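PDB 4H5G: amino acid ABC superfamily ATP binding cassette transporter, binding protein from Streptococcus pneumoniae, which probably delivers amino acids to an ABC importer as its extracellular substrate-binding component, and is captured here holding L-arginine. Local coordinates for residues Leu14-Ser19 with Asp43-Ile48; Glu113-Leu118 with Glu122-Ala127; Thr148-Thr151 with Glu155-Asn158. One frame throughout, in Å; residues are numbered along the deposited sequence.

Interaction 1: Leu14-Ser19 with Asp43-Ile48. With ARG (arginine), chain L.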
# COMPACT_ATOMS: atom_id res chain seq x y z
N LEU A 14 11.28 8.27 -14.69
CA LEU A 14 11.31 7.22 -13.68
C LEU A 14 9.94 6.55 -13.67
O LEU A 14 8.94 7.20 -13.38
CB LEU A 14 11.58 7.83 -12.31
CG LEU A 14 11.55 6.87 -11.12
CD1 LEU A 14 12.79 5.96 -11.10
CD2 LEU A 14 11.44 7.67 -9.80
N VAL A 15 9.87 5.27 -14.03
CA VAL A 15 8.57 4.61 -14.14
C VAL A 15 8.31 3.85 -12.85
O VAL A 15 9.11 3.04 -12.44
CB VAL A 15 8.54 3.64 -15.34
CG1 VAL A 15 7.19 2.94 -15.44
CG2 VAL A 15 8.86 4.40 -16.64
N VAL A 16 7.18 4.14 -12.21
CA VAL A 16 6.87 3.56 -10.91
C VAL A 16 5.56 2.80 -11.00
O VAL A 16 4.53 3.39 -11.32
CB VAL A 16 6.75 4.67 -9.84
CG1 VAL A 16 6.29 4.09 -8.50
CG2 VAL A 16 8.06 5.44 -9.67
N ALA A 17 5.59 1.50 -10.71
CA ALA A 17 4.39 0.66 -10.72
C ALA A 17 3.66 0.83 -9.39
O ALA A 17 4.27 0.79 -8.32
CB ALA A 17 4.76 -0.79 -10.94
N THR A 18 2.34 1.02 -9.45
CA THR A 18 1.56 1.17 -8.22
C THR A 18 0.13 0.68 -8.44
O THR A 18 -0.28 0.40 -9.55
CB THR A 18 1.53 2.63 -7.71
OG1 THR A 18 1.16 2.64 -6.33
CG2 THR A 18 0.52 3.49 -8.49
N SER A 19 -0.63 0.61 -7.34
CA SER A 19 -2.03 0.19 -7.38
C SER A 19 -2.85 1.23 -6.64
O SER A 19 -2.92 1.21 -5.41
CB SER A 19 -2.19 -1.20 -6.73
OG SER A 19 -3.55 -1.55 -6.53
N ASP A 43 3.80 11.30 -3.77
CA ASP A 43 4.64 12.45 -3.40
C ASP A 43 6.07 11.99 -3.20
O ASP A 43 7.02 12.68 -3.57
CB ASP A 43 4.12 13.12 -2.11
CG ASP A 43 2.78 13.81 -2.29
OD1 ASP A 43 2.38 14.10 -3.43
OD2 ASP A 43 2.12 14.09 -1.27
N MET A 44 6.23 10.82 -2.59
CA MET A 44 7.58 10.27 -2.38
C MET A 44 8.21 9.90 -3.72
O MET A 44 9.38 10.20 -3.97
CB MET A 44 7.54 9.04 -1.48
CG MET A 44 8.91 8.39 -1.29
SD MET A 44 8.85 6.98 -0.18
CE MET A 44 7.70 5.93 -1.08
N ALA A 45 7.42 9.28 -4.60
CA ALA A 45 7.95 8.90 -5.92
C ALA A 45 8.37 10.14 -6.69
O ALA A 45 9.38 10.14 -7.40
CB ALA A 45 6.90 8.08 -6.72
N GLN A 46 7.60 11.21 -6.54
CA GLN A 46 7.94 12.48 -7.17
C GLN A 46 9.25 13.02 -6.63
O GLN A 46 10.06 13.56 -7.39
CB GLN A 46 6.83 13.51 -6.97
CG GLN A 46 7.06 14.81 -7.72
CD GLN A 46 6.93 14.66 -9.23
OE1 GLN A 46 5.90 14.20 -9.74
NE2 GLN A 46 7.98 15.04 -9.95
N ALA A 47 9.47 12.90 -5.32
CA ALA A 47 10.73 13.37 -4.71
C ALA A 47 11.92 12.59 -5.27
O ALA A 47 13.01 13.16 -5.46
CB ALA A 47 10.68 13.26 -3.18
N ILE A 48 11.73 11.30 -5.52
CA ILE A 48 12.81 10.47 -6.04
C ILE A 48 13.12 10.88 -7.49
O ILE A 48 14.28 11.03 -7.88
CB ILE A 48 12.46 8.97 -5.96
CG1 ILE A 48 12.30 8.53 -4.50
CG2 ILE A 48 13.55 8.12 -6.64
CD1 ILE A 48 11.60 7.18 -4.34
N ARG L . 1.14 -3.84 2.69
CA ARG L . 0.46 -4.97 2.03
C ARG L . 1.43 -5.77 1.20
O ARG L . 2.52 -5.31 0.84
CB ARG L . -0.71 -4.48 1.16
CG ARG L . -0.35 -3.37 0.18
CD ARG L . -1.50 -3.09 -0.80
NE ARG L . -1.23 -1.91 -1.63
CZ ARG L . -2.07 -1.41 -2.53
NH1 ARG L . -1.74 -0.32 -3.23
NH2 ARG L . -3.25 -1.99 -2.74
OXT ARG L . 1.13 -6.92 0.86
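Leu14 and Val16 on the strand meet Ala45 and Ile48 on the helix in a buried and mainly apolar contact. Leu14 carries the larger share. Its CB leaves the strand toward the helix, and CG sits anti to the backbone N (chi1 176°), which sends the fork toward Ala45 and Ile48. There the branches part: CD1 makes no contact with the helix segment, while CD2 settles onto it, 3.8 Å from Ile48 CG2. The same methyl is 4.0 Å from the carbonyl oxygen Ala45 O. The two branched chains are thus angled across each other. Two residues along, Val16 turns its CG2, the methyl beside the backbone N, onto Ala45 CB at 4.1 Å; with only a methyl there, the CA atoms of Val16 and Ala45 come within 7.4 Å. Strand 13-18 is the middle strand of a parallel sheet in one domain of the type II periplasmic binding protein fold, and helix 40-52 leads into the neighbouring strand 55-60; over the segments 14-18 and 43-48 the axes run nearly antiparallel, at 157°. Val15 and Ala17 fall on the other side of the sheet, where Ala17 packs on Ser69 of helix 66-71. Helix 40-52 also packs on helix 209-225, through Ile48 on Val218 and Met44 on Ile219 and Leu222. Beyond the strand end the chain enters the arginine pocket: Ser19 O accepts a hydrogen bond of 2.9 Å from NH1 of the bound arginine.

Interaction 2: Glu113-Leu118 with Glu122-Ala127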
# COMPACT_ATOMS: atom_id res chain seq x y z
N GLU A 113 -18.45 -3.49 18.69
CA GLU A 113 -18.56 -4.20 19.97
C GLU A 113 -18.58 -5.70 19.75
O GLU A 113 -18.28 -6.48 20.64
CB GLU A 113 -19.80 -3.75 20.74
CG GLU A 113 -19.70 -2.34 21.26
CD GLU A 113 -18.44 -2.12 22.07
OE1 GLU A 113 -18.21 -2.88 23.04
OE2 GLU A 113 -17.67 -1.20 21.73
N LYS A 114 -18.91 -6.09 18.53
CA LYS A 114 -19.11 -7.49 18.21
C LYS A 114 -17.79 -8.22 17.95
O LYS A 114 -17.57 -9.32 18.46
CB LYS A 114 -20.00 -7.59 16.98
CG LYS A 114 -20.26 -8.99 16.51
CD LYS A 114 -21.14 -8.95 15.29
CE LYS A 114 -21.48 -10.33 14.82
NZ LYS A 114 -22.44 -10.23 13.69
N TYR A 115 -16.92 -7.61 17.15
CA TYR A 115 -15.66 -8.24 16.77
C TYR A 115 -14.54 -7.84 17.70
O TYR A 115 -13.65 -7.08 17.34
CB TYR A 115 -15.32 -7.90 15.31
CG TYR A 115 -16.34 -8.50 14.37
CD1 TYR A 115 -16.58 -9.85 14.38
CD2 TYR A 115 -17.10 -7.70 13.51
CE1 TYR A 115 -17.52 -10.43 13.56
CE2 TYR A 115 -18.05 -8.27 12.67
CZ TYR A 115 -18.25 -9.63 12.70
OH TYR A 115 -19.19 -10.22 11.89
N LYS A 116 -14.61 -8.36 18.92
CA LYS A 116 -13.62 -8.03 19.94
C LYS A 116 -12.45 -8.98 20.01
O LYS A 116 -11.40 -8.63 20.54
CB LYS A 116 -14.27 -7.91 21.31
CG LYS A 116 -14.96 -6.59 21.49
CD LYS A 116 -14.98 -6.18 22.94
CE LYS A 116 -16.40 -5.93 23.35
NZ LYS A 116 -17.22 -7.03 22.82
N ASP A 117 -12.62 -10.20 19.50
CA ASP A 117 -11.53 -11.18 19.54
C ASP A 117 -11.41 -11.92 18.22
O ASP A 117 -12.21 -11.72 17.32
CB ASP A 117 -11.72 -12.15 20.71
CG ASP A 117 -12.90 -13.11 20.52
OD1 ASP A 117 -13.76 -12.88 19.64
OD2 ASP A 117 -12.96 -14.10 21.28
N LEU A 118 -10.38 -12.75 18.11
CA LEU A 118 -10.18 -13.52 16.89
C LEU A 118 -11.25 -14.60 16.70
O LEU A 118 -11.61 -14.92 15.57
CB LEU A 118 -8.79 -14.14 16.87
CG LEU A 118 -7.65 -13.13 16.87
CD1 LEU A 118 -6.34 -13.82 16.54
CD2 LEU A 118 -7.94 -12.01 15.90
N GLU A 122 -13.30 -15.31 13.33
CA GLU A 122 -13.19 -16.65 12.79
C GLU A 122 -14.51 -17.15 12.22
O GLU A 122 -14.52 -17.95 11.29
CB GLU A 122 -12.74 -17.58 13.91
CG GLU A 122 -11.97 -18.79 13.49
CD GLU A 122 -11.67 -19.68 14.67
OE1 GLU A 122 -12.59 -19.91 15.49
OE2 GLU A 122 -10.51 -20.13 14.80
N SER A 123 -15.62 -16.65 12.75
CA SER A 123 -16.93 -17.04 12.23
C SER A 123 -17.52 -15.99 11.28
O SER A 123 -18.68 -16.09 10.89
CB SER A 123 -17.90 -17.34 13.38
OG SER A 123 -17.65 -16.53 14.51
N ALA A 124 -16.71 -15.01 10.90
CA ALA A 124 -17.20 -13.93 10.04
C ALA A 124 -16.78 -14.15 8.58
O ALA A 124 -15.90 -14.97 8.29
CB ALA A 124 -16.69 -12.59 10.54
N ASN A 125 -17.42 -13.43 7.67
CA ASN A 125 -16.95 -13.37 6.29
C ASN A 125 -15.87 -12.31 6.18
O ASN A 125 -16.15 -11.12 6.31
CB ASN A 125 -18.11 -13.03 5.34
CG ASN A 125 -19.16 -14.10 5.32
OD1 ASN A 125 -18.85 -15.28 5.48
ND2 ASN A 125 -20.42 -13.70 5.14
N ILE A 126 -14.63 -12.75 5.97
CA ILE A 126 -13.50 -11.83 5.91
C ILE A 126 -13.07 -11.67 4.46
O ILE A 126 -13.08 -12.63 3.69
CB ILE A 126 -12.33 -12.37 6.77
CG1 ILE A 126 -12.78 -12.56 8.22
CG2 ILE A 126 -11.11 -11.42 6.70
CD1 ILE A 126 -11.66 -13.04 9.16
N ALA A 127 -12.72 -10.43 4.09
CA ALA A 127 -12.13 -10.15 2.78
C ALA A 127 -10.71 -9.62 2.94
O ALA A 127 -10.39 -8.94 3.92
CB ALA A 127 -12.99 -9.15 2.02
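Tyr115, at the centre of an inverse gamma turn, reaches back from this tight bend to meet Ala124 with the far end of its ring. The turn is closed by a weak bond from Lys116 N to Lys114 O. With CG anti to the carbonyl carbon (chi1 -65°), the ring extends toward Ala124, whose CB approaches obliquely, 3.7 Å from Tyr115 OH and 3.8 Å from Tyr115 CE1. Lys114 CG covers one ring face, 4.2 Å above the plane and over its centre. The second link is pure backbone: Glu122 N donates to Leu118 O at 2.8 Å, an i to i+4 bond bent to 146° at the hydrogen. Glu122 CB rests 3.3 Å from the same Leu118 O. This bond spans the short helix 118-122, at whose start Asp117 stands as N-cap, its OD1 taking a backbone N-H just ahead. Tyr115 also packs on Ser120 and Leu121 of that helix and on Val107 of strand 103-108, while Leu118 leans on Val190 and Leu192. The loop after strand 103-108 is thereby folded against the short helix and the lead-in to strand 125-129.

Interaction 3: Thr148-Thr151 with Glu155-Asn158. With SO4 (sulfate ion), chain C.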
# COMPACT_ATOMS: atom_id res chain seq x y z
N THR A 148 -12.60 -14.30 1.55
CA THR A 148 -12.79 -13.95 0.14
C THR A 148 -11.60 -13.09 -0.28
O THR A 148 -11.40 -12.01 0.27
CB THR A 148 -14.09 -13.15 -0.07
OG1 THR A 148 -15.22 -13.95 0.32
CG2 THR A 148 -14.24 -12.75 -1.54
N SER A 149 -10.81 -13.56 -1.24
CA SER A 149 -9.68 -12.76 -1.71
C SER A 149 -10.12 -11.97 -2.93
O SER A 149 -10.67 -12.54 -3.87
CB SER A 149 -8.48 -13.65 -2.06
OG SER A 149 -7.97 -14.31 -0.92
N LEU A 150 -9.90 -10.66 -2.91
CA LEU A 150 -10.35 -9.81 -4.00
C LEU A 150 -9.17 -9.06 -4.59
O LEU A 150 -8.26 -8.67 -3.88
CB LEU A 150 -11.40 -8.83 -3.49
CG LEU A 150 -12.65 -9.59 -3.04
CD1 LEU A 150 -13.50 -8.74 -2.11
CD2 LEU A 150 -13.46 -10.02 -4.25
N THR A 151 -9.20 -8.84 -5.90
CA THR A 151 -8.08 -8.15 -6.55
C THR A 151 -7.94 -6.69 -6.13
O THR A 151 -6.84 -6.23 -5.84
CB THR A 151 -8.23 -8.22 -8.08
OG1 THR A 151 -8.28 -9.60 -8.49
CG2 THR A 151 -7.07 -7.55 -8.76
N GLU A 155 -13.22 -2.87 -4.20
CA GLU A 155 -14.25 -3.90 -4.33
C GLU A 155 -14.47 -4.62 -3.00
O GLU A 155 -15.61 -4.94 -2.64
CB GLU A 155 -13.91 -4.89 -5.45
CG GLU A 155 -14.84 -6.11 -5.53
CD GLU A 155 -16.29 -5.76 -5.85
OE1 GLU A 155 -16.56 -4.67 -6.39
OE2 GLU A 155 -17.18 -6.60 -5.57
N ALA A 156 -13.39 -4.85 -2.26
CA ALA A 156 -13.52 -5.46 -0.93
C ALA A 156 -14.40 -4.59 -0.05
O ALA A 156 -15.30 -5.08 0.64
CB ALA A 156 -12.16 -5.68 -0.28
N VAL A 157 -14.15 -3.29 -0.07
CA VAL A 157 -14.93 -2.37 0.76
C VAL A 157 -16.37 -2.25 0.27
O VAL A 157 -17.30 -2.14 1.07
CB VAL A 157 -14.24 -1.00 0.91
CG1 VAL A 157 -15.13 -0.03 1.70
CG2 VAL A 157 -12.90 -1.17 1.59
N ASN A 158 -16.58 -2.29 -1.05
CA ASN A 158 -17.95 -2.33 -1.56
C ASN A 158 -18.70 -3.55 -1.07
O ASN A 158 -19.89 -3.48 -0.77
CB ASN A 158 -17.98 -2.27 -3.09
CG ASN A 158 -17.71 -0.88 -3.64
OD1 ASN A 158 -17.91 0.13 -2.96
ND2 ASN A 158 -17.26 -0.83 -4.89
S SO4 C . -11.72 -10.62 -8.50
O1 SO4 C . -11.41 -9.87 -7.30
O2 SO4 C . -11.94 -12.03 -8.16
O3 SO4 C . -12.93 -10.06 -9.11
O4 SO4 C . -10.60 -10.53 -9.45
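The CD1 methyl of Leu150 lies over one face of the peptide joining Glu155 to Ala156, near its Ala156 N and CA end, 3.9 Å from Ala156 N. The carboxylate of Glu155, the other flat group, stays clear of the leucine and lies close to the carboxylate of Glu159; if both are charged this would be unfavourable, and might favour a shared proton. What Glu155 gives the contact is its aliphatic CG, 4.3 Å from Leu150 CD2. The tightest point is between Leu150 CD1 and Ala156 CA, at 3.5 Å, closer than carbons usually pack, and the same methyl touches Ala156 CB at 3.8 Å. It gets there because CG lies anti to the carbonyl carbon (chi1 -65°), so that the fork lies against the first turn of the helix, CD1 on Ala156 and CD2 beside Glu155 CG. Strand 146-150, at one border of the mixed sheet, leads through a short turn into helix 153-162, which carries the chain over to the parallel strand 167-171 in a beta-alpha-beta crossover, with 125-129 lying between the two strands. Ala156 packs onward against Val168 and Val157 against Met170, both of strand 167-171. Where strand gives way to helix, a sulfate ion, probably from the crystallisation liquor, is gripped by two donors of Thr151. Thr151 N points almost straight at O1 (2.8 Å, 173°), and Thr151 OG1 gives a bond of 2.7 Å to O4. Leu150 CD2 borders the ion too, 3.7 Å from its O1. Thr151 O receives a hydrogen bond from Gln129 NE2.

Interactions 2 and 3 share one sheet and lie about 16 Å apart between centres. Their neighbouring strands 125-129 and 146-150 are joined by a probable hydrogen bond from Thr148 N to Ile126 O, 2.8 Å, and Ala127 CB packs near Leu150 CD1 and Ala156 CB. Interaction 1 belongs to a different sheet across the chain's centre, its own centre about 25 Å from that of interaction 3 and about 36 Å from that of interaction 2. The bound arginine sits between: interaction 1 reaches it through Ser19, the Ala156 side chain of interaction 3 is about 10 Å away, and interaction 2 occupies the outer part of its domain.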